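Local coordinates for hypothetical Thioesterase Protein SP_1851 (Streptococcus pneumoniae serotype 4, PDB 4XY5), which is a probable PaaI-like thioesterase of the hotdog-fold superfamily that presumably hydrolyses thioester substrates, at residues S13-Y18 and C54-G59; E19-K22 and V28-T31. The protein carries 1 engineered substitution. All coordinates share one frame; numbering follows the deposited sequence.

How the contacts relate
Contact 1 and contact 2 lie with their centres about 10 Å apart and share one continuous run of chain: the loop that leaves strand 12-14 in contact 1 leads straight into strand 19-24 of contact 2. The hairpin of 19-24 and 27-33 is therefore nested inside the loop that 13-18 and helix 47-64 close. The two meet directly, since CD1 of I57 packs on CG2 of V30 at 3.7 Å. Contact 1 thus places the N-terminal loop against the helix at a subunit interface, where S13 and A14 pair with a strand of the second subunit, whereas contact 2 lies at the edge of this chain's antiparallel sheet, on which that helix lies.

Contact 1: residues S13-Y18 and C54-G59; sequences SAFENY and CAQISG. Engineered in segment 54-59: A55 (natural residue Asp).
OE1 of Q56 is hydrogen-bonded to NE2 of H46 of the second subunit, while the aliphatic part of the same side chain lies against F15. CB of Q56 comes within 3.4 Å of F15 CE2, and CG of Q56 is 3.7 Å from F15 CZ, so two methylenes meet the far end of the ring. They approach obliquely, and the ring and amide planes stand 57° apart, which excludes a parallel amide stack. With CG anti to the backbone N (chi1 -177°) and a bend at chi2, Q56 lays these methylenes by the phenyl group before the amide leaves toward the neighbouring chain. I57 takes a different position: its CD1 is 3.8 Å from F15 CZ, at the ring edge and near its plane. CB of Y18 also lies in the ring plane, at an edge. The loop turns at F15 with both backbone angles positive, and the CB of F15 is directed at the helix. The ring is further engaged edge-to-face by F9 of the second subunit. The engineered A55 (Asp in the natural sequence) precedes Q56 and takes no part. A buried aromatic clamped between the central helix and a partner subunit is consistent with the dimer interface of hotdog-fold thioesterases.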
loop_
_atom_site.group_PDB
_atom_site.type_symbol
_atom_site.label_atom_id
_atom_site.label_comp_id
_atom_site.label_asym_id
_atom_site.label_seq_id
_atom_site.Cartn_x
_atom_site.Cartn_y
_atom_site.Cartn_z
ATOM N N SER A 13 18.186 -13.615 5.395
ATOM C CA SER A 13 17.527 -14.890 5.234
ATOM C C SER A 13 16.279 -14.976 6.114
ATOM O O SER A 13 16.193 -14.314 7.139
ATOM C CB SER A 13 18.504 -16.029 5.567
ATOM O OG SER A 13 17.888 -17.282 5.348
ATOM N N ALA A 14 15.316 -15.790 5.696
ATOM C CA ALA A 14 14.074 -15.970 6.453
ATOM C C ALA A 14 13.682 -17.436 6.475
ATOM O O ALA A 14 13.805 -18.116 5.460
ATOM C CB ALA A 14 12.947 -15.126 5.842
ATOM N N PHE A 15 13.206 -17.912 7.626
ATOM C CA PHE A 15 12.842 -19.319 7.844
ATOM C C PHE A 15 14.020 -20.291 7.882
ATOM O O PHE A 15 13.936 -21.404 7.355
ATOM C CB PHE A 15 11.837 -19.791 6.797
ATOM C CG PHE A 15 10.518 -19.048 6.855
ATOM C CD1 PHE A 15 9.575 -19.373 7.820
ATOM C CD2 PHE A 15 10.245 -18.021 5.964
ATOM C CE1 PHE A 15 8.367 -18.695 7.894
ATOM C CE2 PHE A 15 9.037 -17.336 6.024
ATOM C CZ PHE A 15 8.098 -17.671 6.988
ATOM N N GLU A 16 15.100 -19.886 8.536
ATOM C CA GLU A 16 16.163 -20.825 8.878
ATOM C C GLU A 16 15.669 -21.778 9.965
ATOM O O GLU A 16 16.166 -22.900 10.100
ATOM C CB GLU A 16 17.415 -20.074 9.321
ATOM C CG GLU A 16 18.025 -19.265 8.187
ATOM C CD GLU A 16 19.437 -18.796 8.463
ATOM O OE1 GLU A 16 20.112 -18.388 7.494
ATOM O OE2 GLU A 16 19.869 -18.818 9.636
ATOM N N ASN A 17 14.678 -21.316 10.722
ATOM C CA ASN A 17 13.942 -22.148 11.671
ATOM C C ASN A 17 12.488 -21.708 11.622
ATOM O O ASN A 17 12.218 -20.557 11.307
ATOM C CB ASN A 17 14.483 -22.007 13.097
ATOM C CG ASN A 17 14.206 -20.637 13.702
ATOM O OD1 ASN A 17 13.115 -20.383 14.251
ATOM N ND2 ASN A 17 15.191 -19.738 13.607
ATOM N N TYR A 18 11.566 -22.615 11.933
ATOM C CA TYR A 18 10.147 -22.252 12.042
ATOM C C TYR A 18 9.353 -23.425 12.600
ATOM O O TYR A 18 9.812 -24.565 12.564
ATOM C CB TYR A 18 9.561 -21.818 10.688
ATOM C CG TYR A 18 9.475 -22.910 9.642
ATOM C CD1 TYR A 18 8.341 -23.713 9.531
ATOM C CD2 TYR A 18 10.533 -23.136 8.755
ATOM C CE1 TYR A 18 8.268 -24.721 8.566
ATOM C CE2 TYR A 18 10.464 -24.129 7.794
ATOM C CZ TYR A 18 9.340 -24.919 7.707
ATOM O OH TYR A 18 9.287 -25.903 6.746
ATOM N N CYS A 54 5.759 -12.649 6.416
ATOM C CA CYS A 54 4.343 -12.426 6.121
ATOM C C CYS A 54 3.925 -13.023 4.775
ATOM O O CYS A 54 2.841 -13.612 4.652
ATOM C CB CYS A 54 4.009 -10.930 6.128
ATOM S SG CYS A 54 4.161 -10.183 7.740
ATOM N N ALA A 55 4.774 -12.862 3.762
ATOM C CA ALA A 55 4.433 -13.338 2.420
ATOM C C ALA A 55 4.355 -14.853 2.354
ATOM O O ALA A 55 3.488 -15.417 1.678
ATOM C CB ALA A 55 5.438 -12.826 1.396
ATOM N N GLN A 56 5.281 -15.517 3.032
ATOM C CA GLN A 56 5.245 -16.969 3.089
ATOM C C GLN A 56 3.953 -17.450 3.766
ATOM O O GLN A 56 3.260 -18.348 3.265
ATOM C CB GLN A 56 6.473 -17.486 3.823
ATOM C CG GLN A 56 6.577 -19.002 3.884
ATOM C CD GLN A 56 6.850 -19.637 2.530
ATOM O OE1 GLN A 56 6.986 -18.953 1.512
ATOM N NE2 GLN A 56 6.925 -20.962 2.514
ATOM N N ILE A 57 3.593 -16.811 4.872
ATOM C CA ILE A 57 2.379 -17.208 5.584
ATOM C C ILE A 57 1.141 -16.886 4.736
ATOM O O ILE A 57 0.175 -17.644 4.728
ATOM C CB ILE A 57 2.306 -16.555 7.002
ATOM C CG1 ILE A 57 2.957 -17.481 8.040
ATOM C CG2 ILE A 57 0.857 -16.319 7.444
ATOM C CD1 ILE A 57 4.399 -17.903 7.713
ATOM N N SER A 58 1.182 -15.801 3.967
ATOM C CA SER A 58 0.071 -15.506 3.060
ATOM C C SER A 58 -0.093 -16.620 2.026
ATOM O O SER A 58 -1.213 -17.022 1.690
ATOM C CB SER A 58 0.279 -14.162 2.353
ATOM O OG SER A 58 -0.812 -13.877 1.475
ATOM N N GLY A 59 1.028 -17.113 1.517
ATOM C CA GLY A 59 0.991 -18.207 0.559
ATOM C C GLY A 59 0.423 -19.464 1.197
ATOM O O GLY A 59 -0.380 -20.169 0.583
#

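Contact 2: residues E19-K22 and V28-T31; sequences EIEK and VVVT
I20 and V30 lie side by side and point the same way, CG1 of I20 being 4.2 Å from CG2 of V30, in a non-hydrogen-bonded antiparallel pair. On the other face E19 and T31 slant across each other, with E19 CB 3.4 Å from T31 OG1. The E21 side chain crosses that of T31 at about a right angle and sets OE2 3.4 Å from T31 CG2. With chi1 at -68° and the chain extended beyond CG, the E21 side chain reaches back over this face, where its OE1 also meets CG1 of V29. Farther along, CB of K22 rests opposite CB of V29, but the lysine's extended chain carries NZ away. The backbone accounts for the extra residue: V29 O accepts from both E21 N at 2.9 Å and K22 N at 3.1 Å, the latter on a lone pair in the carbonyl plane and the former tilted from it. V29 N bonds K22 O, and E19 and T31 exchange a reciprocal pair. V28 and V30 turn to the face where I57 of helix 47-64 packs. Two residues, E21 and K22, opposite the single V29 define a classic beta bulge in an antiparallel hairpin at the edge of this chain's hotdog sheet.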
loop_
_atom_site.group_PDB
_atom_site.type_symbol
_atom_site.label_atom_id
_atom_site.label_comp_id
_atom_site.label_asym_id
_atom_site.label_seq_id
_atom_site.Cartn_x
_atom_site.Cartn_y
_atom_site.Cartn_z
ATOM N N GLU A 19 8.173 -23.121 13.134
ATOM C CA GLU A 19 7.210 -24.120 13.567
ATOM C C GLU A 19 5.853 -23.750 13.003
ATOM O O GLU A 19 5.383 -22.649 13.250
ATOM C CB GLU A 19 7.132 -24.186 15.095
ATOM C CG GLU A 19 8.435 -24.574 15.778
ATOM C CD GLU A 19 8.703 -26.055 15.688
ATOM O OE1 GLU A 19 7.764 -26.797 15.315
ATOM O OE2 GLU A 19 9.849 -26.473 15.983
ATOM N N ILE A 20 5.230 -24.647 12.244
ATOM C CA ILE A 20 3.853 -24.423 11.801
ATOM C C ILE A 20 2.905 -24.941 12.878
ATOM O O ILE A 20 2.789 -26.153 13.094
ATOM C CB ILE A 20 3.533 -25.121 10.463
ATOM C CG1 ILE A 20 4.555 -24.737 9.391
ATOM C CG2 ILE A 20 2.127 -24.777 9.998
ATOM C CD1 ILE A 20 4.319 -25.431 8.066
ATOM N N GLU A 21 2.248 -24.021 13.570
ATOM C CA GLU A 21 1.338 -24.384 14.651
ATOM C C GLU A 21 -0.060 -24.681 14.138
ATOM O O GLU A 21 -0.780 -25.511 14.702
ATOM C CB GLU A 21 1.273 -23.270 15.688
ATOM C CG GLU A 21 2.560 -23.083 16.454
ATOM C CD GLU A 21 2.388 -22.190 17.656
ATOM O OE1 GLU A 21 1.319 -21.546 17.780
ATOM O OE2 GLU A 21 3.323 -22.136 18.479
ATOM N N LYS A 22 -0.449 -23.994 13.072
ATOM C CA LYS A 22 -1.798 -24.130 12.562
ATOM C C LYS A 22 -1.872 -23.813 11.085
ATOM O O LYS A 22 -1.298 -22.827 10.624
ATOM C CB LYS A 22 -2.736 -23.218 13.354
ATOM C CG LYS A 22 -4.172 -23.213 12.887
ATOM C CD LYS A 22 -4.917 -22.148 13.668
ATOM C CE LYS A 22 -6.307 -21.887 13.123
ATOM N NZ LYS A 22 -6.871 -20.686 13.825
ATOM N N VAL A 28 -3.683 -19.481 9.342
ATOM C CA VAL A 28 -2.351 -20.033 9.492
ATOM C C VAL A 28 -1.656 -19.347 10.655
ATOM O O VAL A 28 -1.779 -18.141 10.823
ATOM C CB VAL A 28 -1.528 -19.843 8.195
ATOM C CG1 VAL A 28 -0.052 -20.159 8.436
ATOM C CG2 VAL A 28 -2.105 -20.695 7.069
ATOM N N VAL A 29 -0.963 -20.124 11.479
ATOM C CA VAL A 29 -0.101 -19.579 12.526
ATOM C C VAL A 29 1.260 -20.284 12.471
ATOM O O VAL A 29 1.331 -21.512 12.564
ATOM C CB VAL A 29 -0.706 -19.764 13.934
ATOM C CG1 VAL A 29 0.268 -19.280 15.000
ATOM C CG2 VAL A 29 -2.041 -19.036 14.047
ATOM N N VAL A 30 2.329 -19.499 12.325
ATOM C CA VAL A 30 3.696 -20.029 12.254
ATOM C C VAL A 30 4.567 -19.241 13.217
ATOM O O VAL A 30 4.433 -18.022 13.300
ATOM C CB VAL A 30 4.276 -19.933 10.823
ATOM C CG1 VAL A 30 5.748 -20.366 10.791
ATOM C CG2 VAL A 30 3.441 -20.753 9.845
ATOM N N THR A 31 5.455 -19.923 13.943
ATOM C CA THR A 31 6.384 -19.225 14.821
ATOM C C THR A 31 7.821 -19.366 14.302
ATOM O O THR A 31 8.141 -20.300 13.566
ATOM C CB THR A 31 6.300 -19.729 16.272
ATOM O OG1 THR A 31 6.695 -21.103 16.331
ATOM C CG2 THR A 31 4.877 -19.570 16.807
#